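Local coordinates for protein caprin-1 (Homo sapiens, PDB 4WBE) that binds mRNAs to regulate their transport, translation and/or stability and plays an essential role in forming cytoplasmic stress granules, at residues Q22-K27 against R108-N113. Sequence-based numbering, arbitrary orientation.
Sequences QYVLDK and RVFQSN
Val24 presents its two methyl groups to two consecutive residues, Val109 and Phe110, in an apolar helix-helix contact of the largely helical HR-1 (Caprin-1 dimerization) domain. It joins the C-terminal end of helix 2-27 to the last turn of helix 99-111. The CA atoms of Val24 and Phe110 stand 8.4 Å apart; the contacts across this spacing are all between side-chain carbons, and no hydrogen bond passes between the two segments.

The two branches of Val24 divide the work. CG1, set anti to the backbone N by a chi1 of 170°, meets CG1 of Val109 at 3.8 Å. Both valines point toward the opposing helix, and their side chains run antiparallel alongside each other, touching through one methyl of each. CG2 of Val24 instead reaches the ring of Phe110, lying 3.8 Å from CE1 and 4.2 Å from CD1. The methyl sits at the edge of the ring, near its plane, against the CE1-CD1 side. Phe110 gets there indirectly: its CG lies beside the backbone N (chi1 -78°), which carries the ring back toward helix 2-27, where it also touches Thr17 and Glu20.

The surroundings complete a buried patch. Leu47 and Phe115 pack on Val109, whereas Leu72 of the second subunit packs on both Val24 and Phe110, making this intrachain contact part of the dimer interface as well.

Asn113 is the first residue to leave helical geometry, with positive phi. At this end the carbonyl oxygen of Val109 accepts from two donors of Ser112: the backbone N at 3.3 Å, and OG at 2.8 Å, tilted 19° from the carbonyl plane.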
loop_
_atom_site.group_PDB
_atom_site.type_symbol
_atom_site.label_atom_id
_atom_site.label_comp_id
_atom_site.label_asym_id
_atom_site.label_seq_id
_atom_site.Cartn_x
_atom_site.Cartn_y
_atom_site.Cartn_z
ATOM N N GLN A 22 -2.482 6.112 -0.564
ATOM C CA GLN A 22 -1.058 6.155 -0.873
ATOM C C GLN A 22 -0.801 7.018 -2.097
ATOM O O GLN A 22 0.155 7.795 -2.136
ATOM C CB GLN A 22 -0.523 4.738 -1.098
ATOM C CG GLN A 22 -0.457 3.914 0.183
ATOM C CD GLN A 22 -0.046 2.486 -0.065
ATOM O OE1 GLN A 22 -0.417 1.889 -1.075
ATOM N NE2 GLN A 22 0.763 1.938 0.836
ATOM N N TYR A 23 -1.651 6.864 -3.103
ATOM C CA TYR A 23 -1.556 7.695 -4.291
ATOM C C TYR A 23 -1.673 9.176 -3.932
ATOM O O TYR A 23 -0.839 9.996 -4.338
ATOM C CB TYR A 23 -2.621 7.301 -5.321
ATOM C CG TYR A 23 -2.604 8.195 -6.536
ATOM C CD1 TYR A 23 -1.706 7.974 -7.569
ATOM C CD2 TYR A 23 -3.485 9.261 -6.649
ATOM C CE1 TYR A 23 -1.678 8.798 -8.682
ATOM C CE2 TYR A 23 -3.469 10.085 -7.754
ATOM C CZ TYR A 23 -2.566 9.849 -8.766
ATOM O OH TYR A 23 -2.553 10.675 -9.867
ATOM N N VAL A 24 -2.721 9.515 -3.186
ATOM C CA VAL A 24 -2.948 10.897 -2.766
ATOM C C VAL A 24 -1.792 11.441 -1.923
ATOM O O VAL A 24 -1.303 12.540 -2.181
ATOM C CB VAL A 24 -4.290 11.050 -2.011
ATOM C CG1 VAL A 24 -4.403 12.428 -1.380
ATOM C CG2 VAL A 24 -5.458 10.783 -2.960
ATOM N N LEU A 25 -1.362 10.681 -0.918
ATOM C CA LEU A 25 -0.268 11.123 -0.052
ATOM C C LEU A 25 1.007 11.389 -0.850
ATOM O O LEU A 25 1.741 12.331 -0.561
ATOM C CB LEU A 25 0.014 10.095 1.054
ATOM C CG LEU A 25 -1.058 9.941 2.134
ATOM C CD1 LEU A 25 -0.699 8.832 3.125
ATOM C CD2 LEU A 25 -1.290 11.252 2.858
ATOM N N ASP A 26 1.259 10.559 -1.858
ATOM C CA ASP A 26 2.405 10.754 -2.735
ATOM C C ASP A 26 2.273 12.052 -3.534
ATOM O O ASP A 26 3.245 12.791 -3.704
ATOM C CB ASP A 26 2.565 9.564 -3.682
ATOM C CG ASP A 26 3.769 9.701 -4.594
ATOM O OD1 ASP A 26 3.585 10.007 -5.792
ATOM O OD2 ASP A 26 4.904 9.519 -4.104
ATOM N N LYS A 27 1.071 12.324 -4.033
ATOM C CA LYS A 27 0.846 13.541 -4.810
ATOM C C LYS A 27 0.923 14.812 -3.975
ATOM O O LYS A 27 1.209 15.888 -4.501
ATOM C CB LYS A 27 -0.483 13.461 -5.558
ATOM C CG LYS A 27 -0.499 12.390 -6.635
ATOM C CD LYS A 27 0.627 12.656 -7.631
ATOM C CE LYS A 27 0.381 11.976 -8.972
ATOM N NZ LYS A 27 1.185 12.611 -10.057
ATOM N N ARG A 108 -12.670 14.298 2.554
ATOM C CA ARG A 108 -12.910 15.540 1.825
ATOM C C ARG A 108 -12.003 15.649 0.601
ATOM O O ARG A 108 -12.429 16.135 -0.452
ATOM C CB ARG A 108 -12.785 16.783 2.718
ATOM C CG ARG A 108 -13.992 17.023 3.623
ATOM C CD ARG A 108 -13.963 18.416 4.248
ATOM N NE ARG A 108 -12.854 18.608 5.175
ATOM C CZ ARG A 108 -11.792 19.358 4.901
ATOM N NH1 ARG A 108 -11.704 19.990 3.739
ATOM N NH2 ARG A 108 -10.823 19.483 5.789
ATOM N N VAL A 109 -10.758 15.199 0.740
ATOM C CA VAL A 109 -9.830 15.175 -0.390
ATOM C C VAL A 109 -10.310 14.218 -1.488
ATOM O O VAL A 109 -10.401 14.609 -2.657
ATOM C CB VAL A 109 -8.401 14.792 0.048
ATOM C CG1 VAL A 109 -7.494 14.658 -1.164
ATOM C CG2 VAL A 109 -7.841 15.834 0.997
ATOM N N PHE A 110 -10.633 12.982 -1.104
ATOM C CA PHE A 110 -11.201 12.003 -2.027
ATOM C C PHE A 110 -12.425 12.559 -2.751
ATOM O O PHE A 110 -12.549 12.450 -3.974
ATOM C CB PHE A 110 -11.651 10.749 -1.264
ATOM C CG PHE A 110 -10.535 9.810 -0.885
ATOM C CD1 PHE A 110 -9.261 9.969 -1.407
ATOM C CD2 PHE A 110 -10.771 8.756 -0.010
ATOM C CE1 PHE A 110 -8.229 9.087 -1.063
ATOM C CE2 PHE A 110 -9.746 7.868 0.337
ATOM C CZ PHE A 110 -8.476 8.036 -0.191
ATOM N N GLN A 111 -13.332 13.146 -1.980
ATOM C CA GLN A 111 -14.640 13.542 -2.487
ATOM C C GLN A 111 -14.612 14.865 -3.255
ATOM O O GLN A 111 -15.589 15.247 -3.888
ATOM C CB GLN A 111 -15.673 13.537 -1.352
ATOM C CG GLN A 111 -15.979 12.108 -0.856
ATOM C CD GLN A 111 -16.825 12.063 0.408
ATOM O OE1 GLN A 111 -17.554 13.000 0.717
ATOM N NE2 GLN A 111 -16.714 10.969 1.153
ATOM N N SER A 112 -13.487 15.564 -3.197
ATOM C CA SER A 112 -13.339 16.805 -3.941
ATOM C C SER A 112 -13.260 16.507 -5.433
ATOM O O SER A 112 -13.526 17.372 -6.267
ATOM C CB SER A 112 -12.063 17.516 -3.506
ATOM O OG SER A 112 -10.938 16.909 -4.107
ATOM N N ASN A 113 -12.868 15.273 -5.742
ATOM C CA ASN A 113 -12.637 14.804 -7.107
ATOM C C ASN A 113 -11.492 15.493 -7.848
ATOM O O ASN A 113 -11.387 15.388 -9.068
ATOM C CB ASN A 113 -13.929 14.786 -7.920
ATOM C CG ASN A 113 -14.972 13.887 -7.300
ATOM O OD1 ASN A 113 -14.643 12.852 -6.694
ATOM N ND2 ASN A 113 -16.228 14.266 -7.441
#